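PDB 6DGM: phosphoglycerol transferase GacH from Streptococcus pyogenes MGAS5005, which probably transfers glycerol phosphate onto the rhamnose polysaccharide of the streptococcal cell wall, this piece being its sulfatase-like domain with bound manganese and sn-glycerol-1-phosphate. Local coordinates for residues 31-36 against 319-325; 38-42 against 261-265. All coordinates share one frame; numbering follows the deposited sequence.

Contact 1 of 2, residues 31-36 against 319-325. With CA (calcium ion), chain E.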
loop_
_atom_site.group_PDB
_atom_site.type_symbol
_atom_site.label_atom_id
_atom_site.label_comp_id
_atom_site.label_asym_id
_atom_site.label_seq_id
_atom_site.Cartn_x
_atom_site.Cartn_y
_atom_site.Cartn_z
ATOM N N ASP A 31 24.985 5.538 -4.608
ATOM C CA ASP A 31 24.778 5.825 -3.193
ATOM C C ASP A 31 23.744 4.904 -2.552
ATOM O O ASP A 31 23.195 5.238 -1.500
ATOM C CB ASP A 31 24.376 7.286 -2.987
ATOM C CG ASP A 31 25.487 8.251 -3.354
ATOM O OD1 ASP A 31 26.615 8.103 -2.835
ATOM O OD2 ASP A 31 25.230 9.157 -4.170
ATOM N N ARG A 32 23.454 3.764 -3.165
ATOM C CA ARG A 32 22.564 2.764 -2.585
ATOM C C ARG A 32 23.407 1.525 -2.307
ATOM O O ARG A 32 23.957 0.934 -3.241
ATOM C CB ARG A 32 21.440 2.413 -3.556
ATOM C CG ARG A 32 20.474 3.558 -3.905
ATOM C CD ARG A 32 19.591 3.891 -2.748
ATOM N NE ARG A 32 18.675 5.008 -3.007
ATOM C CZ ARG A 32 17.409 4.888 -3.389
ATOM N NH1 ARG A 32 16.857 3.686 -3.587
ATOM N NH2 ARG A 32 16.670 5.983 -3.561
ATOM N N LYS A 33 23.506 1.134 -1.033
ATOM C CA LYS A 33 24.409 0.049 -0.661
ATOM C C LYS A 33 23.775 -1.337 -0.744
ATOM O O LYS A 33 24.496 -2.331 -0.894
ATOM C CB LYS A 33 24.890 0.213 0.787
ATOM C CG LYS A 33 25.698 1.460 1.079
ATOM C CD LYS A 33 26.115 1.459 2.550
ATOM C CE LYS A 33 26.856 2.723 2.957
ATOM N NZ LYS A 33 27.113 2.739 4.434
ATOM N N ASN A 34 22.457 -1.435 -0.632
ATOM C CA ASN A 34 21.787 -2.701 -0.366
ATOM C C ASN A 34 21.064 -3.219 -1.602
ATOM O O ASN A 34 20.889 -2.510 -2.598
ATOM C CB ASN A 34 20.808 -2.542 0.803
ATOM C CG ASN A 34 21.509 -2.165 2.097
ATOM O OD1 ASN A 34 22.648 -2.556 2.326
ATOM N ND2 ASN A 34 20.831 -1.396 2.943
ATOM N N ASN A 35 20.658 -4.485 -1.515
ATOM C CA ASN A 35 19.899 -5.169 -2.552
ATOM C C ASN A 35 18.514 -5.486 -2.016
ATOM O O ASN A 35 18.383 -6.057 -0.929
ATOM C CB ASN A 35 20.557 -6.498 -2.913
ATOM C CG ASN A 35 21.998 -6.338 -3.320
ATOM O OD1 ASN A 35 22.325 -5.516 -4.168
ATOM N ND2 ASN A 35 22.876 -7.123 -2.701
ATOM N N ILE A 36 17.480 -5.151 -2.791
ATOM C CA ILE A 36 16.109 -5.370 -2.338
ATOM C C ILE A 36 15.866 -6.849 -2.045
ATOM O O ILE A 36 15.189 -7.198 -1.071
ATOM C CB ILE A 36 15.125 -4.807 -3.372
ATOM C CG1 ILE A 36 13.713 -4.730 -2.787
ATOM C CG2 ILE A 36 15.145 -5.649 -4.632
ATOM C CD1 ILE A 36 13.621 -3.804 -1.591
ATOM N N PHE A 319 12.452 1.223 -1.481
ATOM C CA PHE A 319 13.838 1.180 -1.933
ATOM C C PHE A 319 14.668 2.257 -1.249
ATOM O O PHE A 319 15.807 2.007 -0.834
ATOM C CB PHE A 319 13.912 1.355 -3.449
ATOM C CG PHE A 319 13.704 0.080 -4.236
ATOM C CD1 PHE A 319 12.436 -0.438 -4.435
ATOM C CD2 PHE A 319 14.782 -0.585 -4.794
ATOM C CE1 PHE A 319 12.255 -1.604 -5.175
ATOM C CE2 PHE A 319 14.610 -1.746 -5.514
ATOM C CZ PHE A 319 13.353 -2.264 -5.709
ATOM N N GLU A 320 14.123 3.472 -1.131
ATOM C CA GLU A 320 14.879 4.541 -0.486
ATOM C C GLU A 320 15.107 4.232 0.990
ATOM O O GLU A 320 16.218 4.408 1.511
ATOM C CB GLU A 320 14.148 5.870 -0.641
ATOM C CG GLU A 320 14.934 7.038 -0.091
ATOM C CD GLU A 320 14.114 8.294 0.011
ATOM O OE1 GLU A 320 12.927 8.211 0.428
ATOM O OE2 GLU A 320 14.654 9.360 -0.324
ATOM N N HIS A 321 14.058 3.787 1.687
ATOM C CA HIS A 321 14.172 3.543 3.122
ATOM C C HIS A 321 15.211 2.470 3.413
ATOM O O HIS A 321 15.997 2.597 4.358
ATOM C CB HIS A 321 12.805 3.153 3.712
ATOM C CG HIS A 321 12.843 2.919 5.184
ATOM N ND1 HIS A 321 12.844 3.953 6.095
ATOM C CD2 HIS A 321 12.933 1.778 5.904
ATOM C CE1 HIS A 321 12.933 3.455 7.319
ATOM N NE2 HIS A 321 12.980 2.138 7.230
ATOM N N THR A 322 15.237 1.412 2.607
ATOM C CA THR A 322 16.179 0.327 2.784
ATOM C C THR A 322 17.507 0.552 2.066
ATOM O O THR A 322 18.362 -0.336 2.112
ATOM C CB THR A 322 15.578 -0.991 2.295
ATOM O OG1 THR A 322 15.308 -0.923 0.892
ATOM C CG2 THR A 322 14.301 -1.300 3.057
ATOM N N ASP A 323 17.690 1.696 1.401
ATOM C CA ASP A 323 18.936 2.018 0.682
ATOM C C ASP A 323 19.273 0.963 -0.373
ATOM O O ASP A 323 20.434 0.584 -0.559
ATOM C CB ASP A 323 20.101 2.232 1.654
ATOM C CG ASP A 323 21.172 3.140 1.088
ATOM O OD1 ASP A 323 20.809 4.164 0.470
ATOM O OD2 ASP A 323 22.365 2.836 1.283
ATOM N N SER A 324 18.246 0.494 -1.083
ATOM C CA SER A 324 18.401 -0.554 -2.084
ATOM C C SER A 324 18.569 0.025 -3.486
ATOM O O SER A 324 17.953 1.035 -3.836
ATOM C CB SER A 324 17.180 -1.480 -2.064
ATOM O OG SER A 324 17.141 -2.174 -0.834
ATOM N N LYS A 325 19.404 -0.633 -4.282
ATOM C CA LYS A 325 19.633 -0.229 -5.656
ATOM C C LYS A 325 18.367 -0.382 -6.491
ATOM O O LYS A 325 17.565 -1.300 -6.291
ATOM C CB LYS A 325 20.763 -1.068 -6.242
ATOM C CG LYS A 325 22.105 -0.815 -5.580
ATOM C CD LYS A 325 23.144 -1.815 -6.075
ATOM C CE LYS A 325 24.418 -1.783 -5.223
ATOM N NZ LYS A 325 25.108 -0.481 -5.323
HETATM CA CA CA E . 22.498 5.875 0.704
HETATM O O HOH W 1 18.249 -3.694 -5.063
HETATM O O HOH W 2 24.572 4.600 1.085
HETATM O O HOH W 3 21.127 7.094 -1.262
HETATM O O HOH W 4 24.099 8.050 1.096
#
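Asn34 and Ser324 meet in a single backbone bridge that forms the dense middle of this contact. Asn34 N donates to Asp323 O at 2.9 Å, and Lys325 N returns a bond to Asn34 O. Beside the bridge Lys325 NZ bonds to Arg32 O at 2.8 Å, nearly in line with the C=O. The Asn34 amide suits its place because it can serve one more carbonyl: ND2 reaches Thr322 O at 2.8 Å, nearly straight (170° at the hydrogen) and with the oxygen lying in the amide plane. Arg32 folds over the same turn, its chain bent at chi2 (-72°), which brings the guanidinium across the last turn of helix 314-321. There NH1 gives an in-plane bond to Ser324 O at 2.9 Å, while Glu320 CA lies over one face of the group. Deeper still, Ile36 sets CG1 over the face of the Phe319 ring, 4.2 Å from its centroid, as a CH-pi contact; Tyr330 stacks on that ring as well.

The other flank, with Asp31 and the exposed Lys33, is looser and wetter. A calcium ion joins the segments here, bound by Asp31 O and Asp323 OD1, each at 2.4 Å, and by three waters. Asp31 binds through its backbone carbonyl, its side chain pointing away from 319-325. Asp323 keeps OD2 for hydrogen bonds, from Lys33 N, above the carboxylate plane, and from a calcium-bound water. Asp323 is also the first residue to leave helical geometry (phi 57°); with Ser324 N bonded to Phe319 O and Asp323 N to Glu320 O, the calcium site adjoins a Schellman motif.

Contact 2 of 2, residues 38-42 against 261-265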
loop_
_atom_site.group_PDB
_atom_site.type_symbol
_atom_site.label_atom_id
_atom_site.label_comp_id
_atom_site.label_asym_id
_atom_site.label_seq_id
_atom_site.Cartn_x
_atom_site.Cartn_y
_atom_site.Cartn_z
ATOM N N ASP A 38 17.730 -8.928 -0.727
ATOM C CA ASP A 38 18.281 -9.330 0.562
ATOM C C ASP A 38 17.346 -9.008 1.723
ATOM O O ASP A 38 17.654 -9.348 2.865
ATOM C CB ASP A 38 19.622 -8.638 0.826
ATOM C CG ASP A 38 20.717 -9.088 -0.106
ATOM O OD1 ASP A 38 20.661 -10.225 -0.626
ATOM O OD2 ASP A 38 21.659 -8.299 -0.288
ATOM N N GLN A 39 16.230 -8.344 1.460
ATOM C CA GLN A 39 15.279 -7.949 2.480
ATOM C C GLN A 39 14.020 -8.792 2.318
ATOM O O GLN A 39 13.532 -8.989 1.198
ATOM C CB GLN A 39 14.818 -6.490 2.297
ATOM C CG GLN A 39 15.769 -5.567 1.583
ATOM C CD GLN A 39 16.868 -5.062 2.478
ATOM O OE1 GLN A 39 16.657 -4.831 3.670
ATOM N NE2 GLN A 39 18.055 -4.884 1.910
ATOM N N THR A 40 13.461 -9.242 3.433
ATOM C CA THR A 40 12.086 -9.726 3.442
ATOM C C THR A 40 11.166 -8.529 3.634
ATOM O O THR A 40 11.422 -7.660 4.468
ATOM C CB THR A 40 11.896 -10.775 4.530
ATOM O OG1 THR A 40 12.460 -12.009 4.052
ATOM C CG2 THR A 40 10.425 -10.976 4.906
ATOM N N VAL A 41 10.138 -8.457 2.813
ATOM C CA VAL A 41 9.288 -7.280 2.710
ATOM C C VAL A 41 7.843 -7.714 2.890
ATOM O O VAL A 41 7.406 -8.704 2.284
ATOM C CB VAL A 41 9.492 -6.561 1.363
ATOM C CG1 VAL A 41 8.429 -5.520 1.184
ATOM C CG2 VAL A 41 10.908 -5.943 1.316
ATOM N N ILE A 42 7.121 -6.986 3.738
ATOM C CA ILE A 42 5.717 -7.244 4.042
ATOM C C ILE A 42 4.923 -5.992 3.688
ATOM O O ILE A 42 5.154 -4.931 4.276
ATOM C CB ILE A 42 5.518 -7.595 5.523
ATOM C CG1 ILE A 42 6.305 -8.858 5.896
ATOM C CG2 ILE A 42 4.029 -7.775 5.808
ATOM C CD1 ILE A 42 6.531 -9.022 7.398
ATOM N N LYS A 261 16.822 -11.729 10.350
ATOM C CA LYS A 261 16.654 -11.506 8.915
ATOM C C LYS A 261 16.254 -10.048 8.761
ATOM O O LYS A 261 15.404 -9.579 9.532
ATOM C CB LYS A 261 15.521 -12.390 8.368
ATOM C CG LYS A 261 15.175 -12.145 6.897
ATOM C CD LYS A 261 16.244 -12.696 5.943
ATOM C CE LYS A 261 15.975 -12.246 4.509
ATOM N NZ LYS A 261 17.017 -12.760 3.567
ATOM N N PRO A 262 16.817 -9.299 7.806
ATOM C CA PRO A 262 16.307 -7.937 7.573
ATOM C C PRO A 262 14.881 -7.997 7.040
ATOM O O PRO A 262 14.615 -8.641 6.018
ATOM C CB PRO A 262 17.284 -7.336 6.552
ATOM C CG PRO A 262 18.189 -8.432 6.133
ATOM C CD PRO A 262 18.043 -9.588 7.045
ATOM N N ILE A 263 13.958 -7.334 7.740
ATOM C CA ILE A 263 12.536 -7.345 7.409
ATOM C C ILE A 263 12.046 -5.905 7.396
ATOM O O ILE A 263 12.304 -5.155 8.342
ATOM C CB ILE A 263 11.735 -8.170 8.442
ATOM C CG1 ILE A 263 12.142 -9.649 8.388
ATOM C CG2 ILE A 263 10.248 -8.019 8.202
ATOM C CD1 ILE A 263 11.606 -10.492 9.541
ATOM N N THR A 264 11.322 -5.519 6.342
ATOM C CA THR A 264 10.709 -4.191 6.284
ATOM C C THR A 264 9.218 -4.344 6.028
ATOM O O THR A 264 8.807 -5.164 5.207
ATOM C CB THR A 264 11.377 -3.299 5.227
ATOM O OG1 THR A 264 12.750 -3.086 5.584
ATOM C CG2 THR A 264 10.709 -1.933 5.148
ATOM N N VAL A 265 8.427 -3.582 6.774
ATOM C CA VAL A 265 6.971 -3.572 6.678
ATOM C C VAL A 265 6.540 -2.228 6.102
ATOM O O VAL A 265 6.937 -1.169 6.607
ATOM C CB VAL A 265 6.319 -3.769 8.056
ATOM C CG1 VAL A 265 4.805 -3.708 7.944
ATOM C CG2 VAL A 265 6.765 -5.087 8.712
HETATM O O HOH W 5 19.393 -11.332 4.009
HETATM O O HOH W 6 14.780 -4.912 5.514
#
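Thr40, Val41 and Ile42 pair with Ile263, Thr264 and Val265 as neighbouring parallel strands in the large mixed sheet of this alkaline phosphatase-like, sulfatase-family fold. The segment axes run 4.7 Å apart. Bonds alternate along the pair: Thr40 N to Pro262 O, Thr264 N to Thr40 O at 2.8 Å, and Ile42 N to Thr264 O. The pairing begins at Pro262 O; a proline suits this first position because it has no N-H to carry the pairing further back, and its CG rests by Asp38 O.

On the face carrying Thr40, Ile263, Ile42 and Val265, Ile42 CD1 packs on Ile263 CG2 at 3.9 Å, and Thr40 lies beside Ile263, pointing the same way. Ile263 and Val265 pack on Leu256 of helix 229-257, while Ile42 also meets Phe201 of strand 200-204. Thr40 OG1 has its polar partner in Gln199 N, just before that strand, the neighbour on the other side. The other face bears Val41 and Thr264, both against Leu318 of helix 314-321, and Thr264 OG1 is also bonded to Ser297 OG.

Farther out, water joins polar groups of the two segments. Lys261, its chain bent at chi2 (73°), crosses Thr40 to bond through NZ to Ser198 OG, and a water joins NZ to Asp38 O. Gln39 NE2 is held by Asn35 O, while a second water bridges the segments, 2.6 Å from Gln39 OE1 and 2.7 Å from Thr264 OG1.

Contact 2 is nested along the chain inside the loop that contact 1 closes: residues 31-36 lead into strand 40-46, and residues 319-325 are the end of helix 314-321 and the turn after it. Their centres are 12 Å apart, on the same side of the chain's centre, and they touch directly, Thr322 CG2 lying 3.5 Å from Thr264 OG1. Gln39 also packs against Asn34 and Ser324. Contact 2 belongs to the middle of the sheet, whose strands 40-46 and 263-269 carry on to Glu47, Asp270 and His271 of the manganese site; contact 1 ties the chain's entry to that sheet to a late helix, its calcium cross-linking the two away from the glycerol-phosphate pocket.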